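Local coordinates for protein enoyl-CoA hydratase/isomerase (Mycobacterium abscessus, PDB 3QXZ) that probably acts on enoyl-CoA thioesters as a hydratase or isomerase of the crotonase family, at residues P100-N106 / A120-A126. Sequence-based numbering, arbitrary orientation.
Sequences PVIAAVN and ADIRILA
Asp121 OD2 accepts the backbone N-H of Val101 on its anti side, somewhat out of the carboxylate plane, at 2.8 Å and nearly straight (166°), while the backbone N of Asp121 returns a bond to Val101 O at 2.9 Å. A chi1 of -58° sets CG beside the residue's own backbone N, where carboxylate and N-H together grip the two polar groups of Val101. Lys213 forms a salt bridge to the same OD2, probably stabilising its charge, and Trp217 NE1 bonds to OD1, so both buried oxygens have partners. Beyond this junction the backbones pair in parallel, Ala103 N to Ile122 O at 2.9 Å, Ala103 O to Ile124 N at 3.0 Å, then Val105 N to Ile124 O and Val105 O to Ala126 N. These are adjacent parallel strands of the crotonase-fold sheet, 101-105 flanked on its other edge by strand 54-59 and 122-126 by strand 182-184. Ile102, Ala104, Ile122 and Ile124 share one face, where helix 186-203 packs on Ile102, Ala104 and Ile122. On the other face the Ala103 methyl touches both Ala120 CB, 3.7 Å away, and Arg123 CG. Arg123 then bends at chi3 (-63°), bringing NH1 within 2.8 Å of Ala120 O, above the carbonyl plane, with Ala117 O as a second acceptor. Further along, Val105 and Leu125 lie side by side, Val105 CB 3.7 Å from Leu125 CD1, and Tyr131 touches both.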
ATOM      1  N   PRO A 100      -6.762  20.102  -4.366  1.00  8.06           N
ATOM      2  CA  PRO A 100      -7.109  18.730  -4.744  1.00  8.38           C
ATOM      3  C   PRO A 100      -7.311  18.579  -6.247  1.00  8.18           C
ATOM      4  O   PRO A 100      -7.851  19.493  -6.910  1.00  8.83           O
ATOM      5  CB  PRO A 100      -8.430  18.490  -4.003  1.00  8.73           C
ATOM      6  CG  PRO A 100      -8.310  19.344  -2.768  1.00  9.40           C
ATOM      7  CD  PRO A 100      -7.641  20.604  -3.289  1.00  8.36           C
ATOM      8  N   VAL A 101      -6.866  17.431  -6.766  1.00  7.48           N
ATOM      9  CA  VAL A 101      -6.973  17.118  -8.190  1.00  8.13           C
ATOM     10  C   VAL A 101      -7.655  15.766  -8.329  1.00  7.80           C
ATOM     11  O   VAL A 101      -7.185  14.768  -7.755  1.00  8.12           O
ATOM     12  CB  VAL A 101      -5.575  17.086  -8.859  1.00  7.59           C
ATOM     13  CG1 VAL A 101      -5.693  16.622 -10.311  1.00  9.13           C
ATOM     14  CG2 VAL A 101      -4.932  18.485  -8.822  1.00  9.80           C
ATOM     15  N   ILE A 102      -8.752  15.732  -9.083  1.00  7.95           N
ATOM     16  CA  ILE A 102      -9.466  14.511  -9.399  1.00  8.74           C
ATOM     17  C   ILE A 102      -9.324  14.224 -10.891  1.00  8.83           C
ATOM     18  O   ILE A 102      -9.593  15.103 -11.718  1.00 10.17           O
ATOM     19  CB  ILE A 102     -10.971  14.661  -9.077  1.00  9.48           C
ATOM     20  CG1 ILE A 102     -11.194  14.998  -7.595  1.00  9.82           C
ATOM     21  CG2 ILE A 102     -11.750  13.382  -9.487  1.00 10.54           C
ATOM     22  CD1 ILE A 102     -12.650  15.435  -7.261  1.00 10.35           C
ATOM     23  N   ALA A 103      -8.873  13.020 -11.237  1.00  9.00           N
ATOM     24  CA  ALA A 103      -8.800  12.588 -12.635  1.00  8.87           C
ATOM     25  C   ALA A 103     -10.061  11.823 -12.981  1.00  8.82           C
ATOM     26  O   ALA A 103     -10.336  10.728 -12.421  1.00  9.47           O
ATOM     27  CB  ALA A 103      -7.543  11.758 -12.879  1.00  8.92           C
ATOM     28  N   ALA A 104     -10.854  12.433 -13.857  1.00  9.41           N
ATOM     29  CA  ALA A 104     -12.055  11.812 -14.408  1.00  9.89           C
ATOM     30  C   ALA A 104     -11.621  11.088 -15.676  1.00  9.81           C
ATOM     31  O   ALA A 104     -11.594  11.663 -16.776  1.00 10.46           O
ATOM     32  CB  ALA A 104     -13.127  12.887 -14.693  1.00 11.58           C
ATOM     33  N   VAL A 105     -11.186   9.841 -15.478  1.00  9.92           N
ATOM     34  CA  VAL A 105     -10.591   9.036 -16.546  1.00 10.30           C
ATOM     35  C   VAL A 105     -11.736   8.385 -17.323  1.00 10.95           C
ATOM     36  O   VAL A 105     -12.181   7.273 -17.036  1.00 10.16           O
ATOM     37  CB  VAL A 105      -9.566   8.023 -15.993  1.00  9.24           C
ATOM     38  CG1 VAL A 105      -8.889   7.298 -17.118  1.00  9.85           C
ATOM     39  CG2 VAL A 105      -8.503   8.748 -15.137  1.00 10.10           C
ATOM     40  N   ASN A 106     -12.240   9.153 -18.285  1.00 10.97           N
ATOM     41  CA  ASN A 106     -13.479   8.841 -19.002  1.00 11.76           C
ATOM     42  C   ASN A 106     -13.340   7.784 -20.085  1.00 12.76           C
ATOM     43  O   ASN A 106     -14.321   7.424 -20.729  1.00 13.01           O
ATOM     44  CB  ASN A 106     -14.036  10.121 -19.630  1.00 12.28           C
ATOM     45  CG  ASN A 106     -13.028  10.788 -20.517  1.00 12.98           C
ATOM     46  OD1 ASN A 106     -12.021  11.303 -20.034  1.00 12.82           O
ATOM     47  ND2 ASN A 106     -13.246  10.733 -21.853  1.00 13.34           N
ATOM     48  N   ALA A 120      -2.900  12.354  -9.808  1.00  7.12           N
ATOM     49  CA  ALA A 120      -4.089  12.914  -9.164  1.00  7.23           C
ATOM     50  C   ALA A 120      -4.327  12.283  -7.786  1.00  6.67           C
ATOM     51  O   ALA A 120      -3.896  11.153  -7.511  1.00  6.97           O
ATOM     52  CB  ALA A 120      -5.333  12.727 -10.047  1.00  8.02           C
ATOM     53  N   ASP A 121      -5.012  13.016  -6.913  1.00  6.95           N
ATOM     54  CA  ASP A 121      -5.366  12.466  -5.599  1.00  6.97           C
ATOM     55  C   ASP A 121      -6.339  11.307  -5.708  1.00  7.02           C
ATOM     56  O   ASP A 121      -6.250  10.321  -4.964  1.00  8.09           O
ATOM     57  CB  ASP A 121      -5.975  13.574  -4.746  1.00  7.43           C
ATOM     58  CG  ASP A 121      -5.052  14.743  -4.585  1.00  7.55           C
ATOM     59  OD1 ASP A 121      -3.888  14.515  -4.172  1.00  8.03           O
ATOM     60  OD2 ASP A 121      -5.467  15.887  -4.882  1.00  7.66           O
ATOM     61  N   ILE A 122      -7.275  11.457  -6.636  1.00  7.79           N
ATOM     62  CA  ILE A 122      -8.445  10.585  -6.740  1.00  8.08           C
ATOM     63  C   ILE A 122      -8.652  10.283  -8.226  1.00  7.75           C
ATOM     64  O   ILE A 122      -8.498  11.173  -9.075  1.00  8.07           O
ATOM     65  CB  ILE A 122      -9.674  11.308  -6.150  1.00  8.17           C
ATOM     66  CG1 ILE A 122      -9.474  11.566  -4.640  1.00 10.42           C
ATOM     67  CG2 ILE A 122     -11.003  10.538  -6.454  1.00  9.40           C
ATOM     68  CD1 ILE A 122     -10.386  12.693  -4.039  1.00 11.25           C
ATOM     69  N   ARG A 123      -8.964   9.028  -8.545  1.00  7.87           N
ATOM     70  CA  ARG A 123      -9.255   8.603  -9.924  1.00  7.80           C
ATOM     71  C   ARG A 123     -10.596   7.887  -9.993  1.00  8.09           C
ATOM     72  O   ARG A 123     -10.877   6.987  -9.203  1.00  8.09           O
ATOM     73  CB  ARG A 123      -8.167   7.656 -10.455  1.00  7.37           C
ATOM     74  CG  ARG A 123      -6.967   8.376 -11.057  1.00  8.16           C
ATOM     75  CD  ARG A 123      -5.734   7.461 -11.250  1.00  7.69           C
ATOM     76  NE  ARG A 123      -5.269   6.967  -9.954  1.00  7.26           N
ATOM     77  CZ  ARG A 123      -4.664   7.715  -9.045  1.00  6.25           C
ATOM     78  NH1 ARG A 123      -4.334   8.987  -9.292  1.00  6.87           N
ATOM     79  NH2 ARG A 123      -4.420   7.187  -7.864  1.00  7.95           N
ATOM     80  N   ILE A 124     -11.393   8.292 -10.978  1.00  8.44           N
ATOM     81  CA  ILE A 124     -12.615   7.570 -11.328  1.00  9.53           C
ATOM     82  C   ILE A 124     -12.408   7.107 -12.760  1.00  9.27           C
ATOM     83  O   ILE A 124     -12.114   7.937 -13.644  1.00  9.64           O
ATOM     84  CB  ILE A 124     -13.852   8.482 -11.208  1.00 10.01           C
ATOM     85  CG1 ILE A 124     -13.995   8.992  -9.760  1.00 11.03           C
ATOM     86  CG2 ILE A 124     -15.129   7.719 -11.647  1.00 11.73           C
ATOM     87  CD1 ILE A 124     -15.150  10.010  -9.606  1.00 14.51           C
ATOM     88  N   LEU A 125     -12.521   5.792 -12.982  1.00  9.32           N
ATOM     89  CA  LEU A 125     -12.238   5.194 -14.304  1.00 10.15           C
ATOM     90  C   LEU A 125     -13.478   4.645 -14.999  1.00 10.80           C
ATOM     91  O   LEU A 125     -14.371   4.086 -14.365  1.00 11.18           O
ATOM     92  CB  LEU A 125     -11.167   4.082 -14.199  1.00 10.50           C
ATOM     93  CG  LEU A 125      -9.699   4.486 -14.345  1.00  9.48           C
ATOM     94  CD1 LEU A 125      -9.249   5.478 -13.275  1.00  9.51           C
ATOM     95  CD2 LEU A 125      -8.802   3.229 -14.295  1.00 11.16           C
ATOM     96  N   ALA A 126     -13.473   4.786 -16.315  1.00 10.64           N
ATOM     97  CA  ALA A 126     -14.524   4.245 -17.182  1.00 11.57           C
ATOM     98  C   ALA A 126     -14.375   2.728 -17.302  1.00 11.89           C
ATOM     99  O   ALA A 126     -13.299   2.226 -17.663  1.00 11.73           O
ATOM    100  CB  ALA A 126     -14.418   4.878 -18.550  1.00 11.42           C
TER